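Local atomic coordinates of protein, Family 18 Chitinase (PDB entry 3SIM), a protein that probably hydrolyses chitin as a plant glycoside hydrolase of family 18 built on a TIM barrel. Residues A[149-163]-A[179-191]. Sequence-based numbering, arbitrary orientation.
Sequences KKNGVISFASISPFP and AINHINYQFKAYD
Ile159 and Ile183 lie side by side on neighbouring parallel strands of the TIM barrel, 156-159 and the short, weakly bonded 182-184, which helix 166-175 connects as a beta-alpha-beta unit. The register rests on backbone bonds: Asn181 N to Ala157 O and Asn184 N to Ile159 O (both 2.9 Å) and Gln186 N to Pro161 O (3.0 Å), with a weak one from Ile159 N to His182 O. The last two strong bonds lie two residues apart in both segments, so pairing continues past the strand ends.

On the helix-facing side, alternating projections interlock. Ile159 puts CG1 between its backbone N and carbonyl carbon (chi1 59°), which brings that branch to 3.9 Å from Ile183 CG2. The same CG2 then meets the next bump, Pro161 CD, at 3.7 Å, the two side chains crossing at about a right angle. Tyr169 of helix 166-175 touches both Ile159 and Pro161.

Tyr185 starts away from segment 149-163, but its ring swings back to lie along Pro161, Phe162 and Pro163. Phe162 CA sits over a ring face, 4.2 Å from the centroid and 28° off the normal, a CH-pi contact, while Pro161 CG packs on CD2. The Tyr185 hydroxyl hydrogen-bonds Asp166 and Lys209. Pro163 CG rests against the hydroxyls of both Tyr185 and Tyr190, which meet it from one side.

The inner side is polar: Ser158 and Ser160 both hydrogen-bond Asp123, Ser160 also Tyr6. Asp123 belongs to the family 18 catalytic sequence DxxDxDxE (Asp120 to Glu127), so these serines probably help position that site. His182 ND1 donates to Asn184 OD1, which lies near the imidazole plane; His182 NE2 is buried without a partner. The extended Lys149 chain delivers NZ to Ala179 O at 2.8 Å, from 55° above the carbonyl plane.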
ATOM      1  N   LYS A 149      -3.951   8.320 -14.597  1.00 11.11           N
ATOM      2  CA  LYS A 149      -4.259   9.675 -14.165  1.00 12.58           C
ATOM      3  C   LYS A 149      -4.763  10.580 -15.322  1.00 12.66           C
ATOM      4  O   LYS A 149      -5.732  11.239 -15.179  1.00 13.27           O
ATOM      5  CB  LYS A 149      -3.073  10.300 -13.411  1.00 11.51           C
ATOM      6  CG  LYS A 149      -2.818   9.810 -11.978  1.00 11.30           C
ATOM      7  CD  LYS A 149      -1.832  10.677 -11.230  1.00 10.42           C
ATOM      8  CE  LYS A 149      -1.636  10.272  -9.741  1.00 10.09           C
ATOM      9  NZ  LYS A 149      -0.851  11.117  -8.948  1.00  8.72           N
ATOM     10  N   LYS A 150      -4.090  10.532 -16.447  1.00 13.16           N
ATOM     11  CA  LYS A 150      -4.468  11.279 -17.643  1.00 14.65           C
ATOM     12  C   LYS A 150      -5.861  10.908 -18.201  1.00 15.16           C
ATOM     13  O   LYS A 150      -6.580  11.764 -18.463  1.00 15.27           O
ATOM     14  CB  LYS A 150      -3.367  11.237 -18.680  1.00 13.85           C
ATOM     15  CG  LYS A 150      -3.618  11.807 -20.029  1.00 18.45           C
ATOM     16  CD  LYS A 150      -2.440  11.515 -20.947  1.00 21.48           C
ATOM     17  CE  LYS A 150      -2.564  10.201 -21.611  1.00 23.49           C
ATOM     18  NZ  LYS A 150      -1.362   9.368 -21.778  1.00 27.96           N
ATOM     19  N   ASN A 151      -6.221   9.633 -18.223  1.00 15.41           N
ATOM     20  CA  ASN A 151      -7.486   9.086 -18.698  1.00 15.48           C
ATOM     21  C   ASN A 151      -8.653   9.329 -17.721  1.00 15.38           C
ATOM     22  O   ASN A 151      -9.769   9.035 -17.996  1.00 15.12           O
ATOM     23  CB  ASN A 151      -7.386   7.600 -19.008  1.00 16.27           C
ATOM     24  CG  ASN A 151      -6.456   7.286 -20.114  1.00 18.56           C
ATOM     25  OD1 ASN A 151      -6.038   8.113 -20.825  1.00 16.76           O
ATOM     26  ND2 ASN A 151      -6.132   6.053 -20.233  1.00 21.73           N
ATOM     27  N   GLY A 152      -8.309   9.870 -16.564  1.00 14.67           N
ATOM     28  CA  GLY A 152      -9.194  10.111 -15.448  1.00 13.88           C
ATOM     29  C   GLY A 152      -9.652   8.911 -14.619  1.00 13.74           C
ATOM     30  O   GLY A 152     -10.595   9.010 -13.928  1.00 13.31           O
ATOM     31  N   VAL A 153      -9.003   7.773 -14.779  1.00 12.90           N
ATOM     32  CA  VAL A 153      -9.277   6.544 -14.058  1.00 11.08           C
ATOM     33  C   VAL A 153      -8.976   6.531 -12.526  1.00 10.87           C
ATOM     34  O   VAL A 153      -9.661   5.924 -11.783  1.00 11.52           O
ATOM     35  CB  VAL A 153      -8.655   5.306 -14.782  1.00 11.95           C
ATOM     36  CG1 VAL A 153      -9.079   4.055 -14.117  1.00  8.26           C
ATOM     37  CG2 VAL A 153      -9.038   5.301 -16.240  1.00 11.32           C
ATOM     38  N   ILE A 154      -7.903   7.185 -12.130  1.00 10.63           N
ATOM     39  CA  ILE A 154      -7.514   7.357 -10.738  1.00 10.43           C
ATOM     40  C   ILE A 154      -7.222   8.796 -10.352  1.00 11.96           C
ATOM     41  O   ILE A 154      -6.774   9.555 -11.121  1.00 10.87           O
ATOM     42  CB  ILE A 154      -6.308   6.461 -10.324  1.00 11.02           C
ATOM     43  CG1 ILE A 154      -5.001   6.946 -10.972  1.00  9.69           C
ATOM     44  CG2 ILE A 154      -6.577   5.029 -10.565  1.00  6.74           C
ATOM     45  CD1 ILE A 154      -3.875   6.097 -10.801  1.00  8.50           C
ATOM     46  N   SER A 155      -7.580   9.138  -9.138  1.00 13.74           N
ATOM     47  CA  SER A 155      -7.114  10.317  -8.404  1.00 15.45           C
ATOM     48  C   SER A 155      -5.681  10.372  -7.812  1.00 15.66           C
ATOM     49  O   SER A 155      -5.023  11.375  -7.895  1.00 14.74           O
ATOM     50  CB  SER A 155      -8.085  10.683  -7.325  1.00 15.64           C
ATOM     51  OG  SER A 155      -9.247  11.118  -7.894  1.00 25.10           O
ATOM     52  N   PHE A 156      -5.293   9.286  -7.155  1.00 13.28           N
ATOM     53  CA  PHE A 156      -4.029   9.159  -6.472  1.00 13.71           C
ATOM     54  C   PHE A 156      -3.262   7.858  -6.697  1.00 13.03           C
ATOM     55  O   PHE A 156      -3.800   6.856  -7.107  1.00 13.45           O
ATOM     56  CB  PHE A 156      -4.182   9.423  -4.952  1.00 13.55           C
ATOM     57  CG  PHE A 156      -5.016   8.412  -4.231  1.00 13.87           C
ATOM     58  CD1 PHE A 156      -6.383   8.498  -4.197  1.00 15.22           C
ATOM     59  CD2 PHE A 156      -4.429   7.370  -3.557  1.00 15.25           C
ATOM     60  CE1 PHE A 156      -7.137   7.562  -3.545  1.00 14.18           C
ATOM     61  CE2 PHE A 156      -5.171   6.463  -2.901  1.00 12.99           C
ATOM     62  CZ  PHE A 156      -6.530   6.559  -2.894  1.00 15.90           C
ATOM     63  N   ALA A 157      -1.981   7.947  -6.417  1.00 11.46           N
ATOM     64  CA  ALA A 157      -1.053   6.839  -6.373  1.00 10.99           C
ATOM     65  C   ALA A 157       0.025   6.913  -5.270  1.00 10.73           C
ATOM     66  O   ALA A 157       0.554   7.946  -5.002  1.00 10.39           O
ATOM     67  CB  ALA A 157      -0.429   6.650  -7.691  1.00  9.67           C
ATOM     68  N   SER A 158       0.322   5.756  -4.700  1.00  9.94           N
ATOM     69  CA  SER A 158       1.308   5.525  -3.664  1.00  9.49           C
ATOM     70  C   SER A 158       2.302   4.377  -3.982  1.00  9.49           C
ATOM     71  O   SER A 158       2.021   3.502  -4.738  1.00 10.32           O
ATOM     72  CB  SER A 158       0.629   5.181  -2.339  1.00  9.26           C
ATOM     73  OG  SER A 158      -0.151   4.033  -2.427  1.00 10.57           O
ATOM     74  N   ILE A 159       3.429   4.406  -3.308  1.00  9.59           N
ATOM     75  CA  ILE A 159       4.414   3.338  -3.356  1.00  8.63           C
ATOM     76  C   ILE A 159       4.714   2.816  -1.946  1.00  9.50           C
ATOM     77  O   ILE A 159       4.606   3.540  -1.025  1.00  7.96           O
ATOM     78  CB  ILE A 159       5.710   3.719  -4.141  1.00  9.76           C
ATOM     79  CG1 ILE A 159       6.421   4.928  -3.538  1.00 10.06           C
ATOM     80  CG2 ILE A 159       5.454   3.959  -5.558  1.00  6.27           C
ATOM     81  CD1 ILE A 159       7.688   5.311  -4.195  1.00  7.61           C
ATOM     82  N   SER A 160       5.107   1.557  -1.803  1.00  8.54           N
ATOM     83  CA  SER A 160       5.373   0.994  -0.510  1.00  8.71           C
ATOM     84  C   SER A 160       6.754   0.311  -0.382  1.00  7.60           C
ATOM     85  O   SER A 160       6.827  -0.816  -0.149  1.00  7.10           O
ATOM     86  CB  SER A 160       4.222   0.088  -0.028  1.00  8.40           C
ATOM     87  OG  SER A 160       2.960   0.565  -0.261  1.00 11.55           O
ATOM     88  N   PRO A 161       7.828   1.070  -0.503  1.00  8.17           N
ATOM     89  CA  PRO A 161       9.180   0.554  -0.401  1.00  8.03           C
ATOM     90  C   PRO A 161       9.689   0.204   1.026  1.00  9.27           C
ATOM     91  O   PRO A 161       9.040   0.397   2.012  1.00  8.28           O
ATOM     92  CB  PRO A 161      10.016   1.672  -1.035  1.00  9.50           C
ATOM     93  CG  PRO A 161       9.382   2.810  -0.722  1.00  8.20           C
ATOM     94  CD  PRO A 161       7.884   2.517  -0.620  1.00  7.72           C
ATOM     95  N   PHE A 162      10.886  -0.352   1.064  1.00  9.34           N
ATOM     96  CA  PHE A 162      11.662  -0.659   2.254  1.00  9.23           C
ATOM     97  C   PHE A 162      13.137  -0.789   1.824  1.00  9.43           C
ATOM     98  O   PHE A 162      13.411  -0.802   0.663  1.00  9.34           O
ATOM     99  CB  PHE A 162      11.139  -1.890   3.026  1.00  9.26           C
ATOM    100  CG  PHE A 162      10.862  -3.076   2.173  1.00 11.68           C
ATOM    101  CD1 PHE A 162       9.664  -3.243   1.475  1.00 12.24           C
ATOM    102  CD2 PHE A 162      11.814  -4.050   2.024  1.00 14.17           C
ATOM    103  CE1 PHE A 162       9.473  -4.341   0.687  1.00 11.87           C
ATOM    104  CE2 PHE A 162      11.586  -5.127   1.228  1.00 17.24           C
ATOM    105  CZ  PHE A 162      10.430  -5.254   0.569  1.00 12.05           C
ATOM    106  N   PRO A 163      14.059  -0.855   2.772  1.00  8.99           N
ATOM    107  CA  PRO A 163      15.450  -0.598   2.441  1.00  8.54           C
ATOM    108  C   PRO A 163      15.966  -1.563   1.377  1.00  9.95           C
ATOM    109  O   PRO A 163      16.528  -1.104   0.477  1.00  9.37           O
ATOM    110  CB  PRO A 163      16.146  -0.811   3.737  1.00 10.70           C
ATOM    111  CG  PRO A 163      15.221  -0.319   4.732  1.00  7.73           C
ATOM    112  CD  PRO A 163      13.857  -0.767   4.211  1.00  8.09           C
ATOM    113  N   ALA A 179       4.043  11.973 -10.476  1.00 20.06           N
ATOM    114  CA  ALA A 179       2.984  10.979 -10.519  1.00 19.04           C
ATOM    115  C   ALA A 179       2.613  10.270  -9.199  1.00 17.81           C
ATOM    116  O   ALA A 179       1.571   9.683  -9.105  1.00 15.99           O
ATOM    117  CB  ALA A 179       3.243   9.959 -11.599  1.00 19.77           C
ATOM    118  N   ILE A 180       3.507  10.339  -8.236  1.00 16.73           N
ATOM    119  CA  ILE A 180       3.366   9.718  -6.935  1.00 15.04           C
ATOM    120  C   ILE A 180       2.961  10.728  -5.803  1.00 13.62           C
ATOM    121  O   ILE A 180       3.678  11.653  -5.490  1.00 12.83           O
ATOM    122  CB  ILE A 180       4.652   8.981  -6.550  1.00 14.32           C
ATOM    123  CG1 ILE A 180       4.978   7.847  -7.503  1.00 16.50           C
ATOM    124  CG2 ILE A 180       4.563   8.455  -5.221  1.00 15.09           C
ATOM    125  CD1 ILE A 180       6.318   7.644  -7.679  1.00 14.05           C
ATOM    126  N   ASN A 181       1.778  10.508  -5.266  1.00 11.39           N
ATOM    127  CA  ASN A 181       1.244  11.256  -4.160  1.00 11.00           C
ATOM    128  C   ASN A 181       1.847  11.158  -2.747  1.00 10.58           C
ATOM    129  O   ASN A 181       1.967  12.141  -2.138  1.00  9.59           O
ATOM    130  CB  ASN A 181      -0.243  11.150  -4.108  1.00 10.86           C
ATOM    131  CG  ASN A 181      -0.880  11.670  -5.354  1.00 13.08           C
ATOM    132  OD1 ASN A 181      -0.978  12.805  -5.555  1.00 15.29           O
ATOM    133  ND2 ASN A 181      -1.215  10.822  -6.186  1.00  7.95           N
ATOM    134  N   HIS A 182       2.145   9.957  -2.292  1.00  8.10           N
ATOM    135  CA  HIS A 182       2.762   9.668  -1.004  1.00 10.15           C
ATOM    136  C   HIS A 182       3.419   8.281  -0.962  1.00 10.74           C
ATOM    137  O   HIS A 182       3.238   7.493  -1.837  1.00 10.46           O
ATOM    138  CB  HIS A 182       1.806   9.818   0.181  1.00  8.60           C
ATOM    139  CG  HIS A 182       0.503   9.131  -0.010  1.00 10.41           C
ATOM    140  ND1 HIS A 182       0.272   7.863   0.425  1.00 10.25           N
ATOM    141  CD2 HIS A 182      -0.629   9.528  -0.616  1.00  7.10           C
ATOM    142  CE1 HIS A 182      -0.948   7.510   0.114  1.00 11.91           C
ATOM    143  NE2 HIS A 182      -1.513   8.505  -0.522  1.00 14.62           N
ATOM    144  N   ILE A 183       4.152   8.034   0.088  1.00  9.57           N
ATOM    145  CA  ILE A 183       5.010   6.905   0.229  1.00  9.59           C
ATOM    146  C   ILE A 183       4.746   6.195   1.551  1.00  9.34           C
ATOM    147  O   ILE A 183       5.038   6.683   2.589  1.00  8.94           O
ATOM    148  CB  ILE A 183       6.478   7.307   0.075  1.00  9.64           C
ATOM    149  CG1 ILE A 183       6.675   8.125  -1.175  1.00 10.28           C
ATOM    150  CG2 ILE A 183       7.399   6.087   0.075  1.00 11.53           C
ATOM    151  CD1 ILE A 183       7.944   8.691  -1.260  1.00 15.89           C
ATOM    152  N   ASN A 184       4.153   5.038   1.438  1.00  8.39           N
ATOM    153  CA  ASN A 184       3.858   4.206   2.547  1.00  7.51           C
ATOM    154  C   ASN A 184       5.038   3.285   2.902  1.00  6.90           C
ATOM    155  O   ASN A 184       5.018   2.126   2.620  1.00  7.05           O
ATOM    156  CB  ASN A 184       2.542   3.461   2.374  1.00  7.59           C
ATOM    157  CG  ASN A 184       1.367   4.361   1.962  1.00 11.42           C
ATOM    158  OD1 ASN A 184       1.198   5.481   2.395  1.00 10.35           O
ATOM    159  ND2 ASN A 184       0.542   3.798   1.165  1.00 10.75           N
ATOM    160  N   TYR A 185       6.049   3.873   3.541  1.00  6.49           N
ATOM    161  CA  TYR A 185       7.297   3.186   3.820  1.00  6.96           C
ATOM    162  C   TYR A 185       7.021   2.124   4.855  1.00  7.45           C
ATOM    163  O   TYR A 185       6.301   2.331   5.732  1.00  8.00           O
ATOM    164  CB  TYR A 185       8.429   4.119   4.274  1.00  6.99           C
ATOM    165  CG  TYR A 185       9.807   3.673   3.965  1.00  8.36           C
ATOM    166  CD1 TYR A 185      10.603   3.060   4.917  1.00  7.86           C
ATOM    167  CD2 TYR A 185      10.353   3.873   2.723  1.00  9.97           C
ATOM    168  CE1 TYR A 185      11.902   2.681   4.653  1.00  4.75           C
ATOM    169  CE2 TYR A 185      11.600   3.484   2.426  1.00  9.56           C
ATOM    170  CZ  TYR A 185      12.391   2.863   3.382  1.00 10.74           C
ATOM    171  OH  TYR A 185      13.624   2.438   3.069  1.00 10.65           O
ATOM    172  N   GLN A 186       7.558   0.958   4.607  1.00  8.38           N
ATOM    173  CA  GLN A 186       7.329  -0.247   5.373  1.00  8.83           C
ATOM    174  C   GLN A 186       8.376  -0.359   6.547  1.00  9.64           C
ATOM    175  O   GLN A 186       9.343  -1.076   6.492  1.00 10.24           O
ATOM    176  CB  GLN A 186       7.221  -1.482   4.444  1.00  8.88           C
ATOM    177  CG  GLN A 186       6.093  -1.532   3.408  1.00  8.65           C
ATOM    178  CD  GLN A 186       5.862  -2.943   2.838  1.00 13.74           C
ATOM    179  OE1 GLN A 186       5.838  -3.144   1.652  1.00 12.10           O
ATOM    180  NE2 GLN A 186       5.708  -3.885   3.710  1.00  5.77           N
ATOM    181  N   PHE A 187       8.125   0.387   7.591  1.00  9.92           N
ATOM    182  CA  PHE A 187       8.982   0.429   8.757  1.00 11.17           C
ATOM    183  C   PHE A 187       9.034  -0.940   9.493  1.00 11.81           C
ATOM    184  O   PHE A 187       9.959  -1.224  10.155  1.00 11.39           O
ATOM    185  CB  PHE A 187       8.722   1.643   9.674  1.00  9.60           C
ATOM    186  CG  PHE A 187       9.137   2.974   9.088  1.00 11.18           C
ATOM    187  CD1 PHE A 187      10.403   3.461   9.228  1.00  9.74           C
ATOM    188  CD2 PHE A 187       8.248   3.725   8.392  1.00  8.27           C
ATOM    189  CE1 PHE A 187      10.753   4.649   8.676  1.00 12.78           C
ATOM    190  CE2 PHE A 187       8.598   4.895   7.861  1.00 10.26           C
ATOM    191  CZ  PHE A 187       9.850   5.359   7.984  1.00 10.82           C
ATOM    192  N   LYS A 188       8.059  -1.792   9.266  1.00 12.21           N
ATOM    193  CA  LYS A 188       8.091  -3.118   9.865  1.00 13.42           C
ATOM    194  C   LYS A 188       9.271  -3.985   9.358  1.00 13.22           C
ATOM    195  O   LYS A 188       9.619  -4.931   9.944  1.00 12.07           O
ATOM    196  CB  LYS A 188       6.733  -3.828   9.840  1.00 14.52           C
ATOM    197  CG  LYS A 188       6.049  -3.925   8.549  1.00 19.39           C
ATOM    198  CD  LYS A 188       5.274  -2.632   8.210  0.50 20.06           C
ATOM    199  CE  LYS A 188       4.504  -2.740   6.940  1.00 24.14           C
ATOM    200  NZ  LYS A 188       4.599  -3.995   6.484  1.00 18.44           N
ATOM    201  N   ALA A 189       9.908  -3.558   8.293  1.00 12.87           N
ATOM    202  CA  ALA A 189      11.090  -4.183   7.749  1.00 13.09           C
ATOM    203  C   ALA A 189      12.352  -4.169   8.638  1.00 13.21           C
ATOM    204  O   ALA A 189      13.144  -5.011   8.538  1.00 13.18           O
ATOM    205  CB  ALA A 189      11.373  -3.711   6.362  1.00 12.99           C
ATOM    206  N   TYR A 190      12.480  -3.184   9.485  1.00 12.73           N
ATOM    207  CA  TYR A 190      13.591  -3.111  10.397  1.00 13.33           C
ATOM    208  C   TYR A 190      13.497  -4.137  11.544  1.00 16.35           C
ATOM    209  O   TYR A 190      12.443  -4.676  11.786  1.00 15.82           O
ATOM    210  CB  TYR A 190      13.733  -1.704  10.924  1.00 11.96           C
ATOM    211  CG  TYR A 190      14.101  -0.642   9.891  1.00 12.40           C
ATOM    212  CD1 TYR A 190      15.402  -0.463   9.481  1.00 13.01           C
ATOM    213  CD2 TYR A 190      13.165   0.219   9.398  1.00 12.77           C
ATOM    214  CE1 TYR A 190      15.728   0.490   8.602  1.00 13.55           C
ATOM    215  CE2 TYR A 190      13.493   1.151   8.501  1.00 12.06           C
ATOM    216  CZ  TYR A 190      14.770   1.279   8.101  1.00 11.05           C
ATOM    217  OH  TYR A 190      15.085   2.217   7.244  1.00 16.06           O
ATOM    218  N   ASP A 191      14.593  -4.354  12.258  1.00 17.89           N
ATOM    219  CA  ASP A 191      14.665  -5.311  13.361  1.00 20.49           C
ATOM    220  C   ASP A 191      13.727  -4.985  14.485  1.00 20.48           C
ATOM    221  O   ASP A 191      13.411  -3.887  14.713  1.00 18.77           O
ATOM    222  CB  ASP A 191      16.002  -5.294  14.081  1.00 22.14           C
ATOM    223  CG  ASP A 191      17.081  -5.767  13.295  1.00 28.18           C
ATOM    224  OD1 ASP A 191      16.912  -6.596  12.399  1.00 35.23           O
ATOM    225  OD2 ASP A 191      18.132  -5.251  13.567  1.00 38.00           O
TER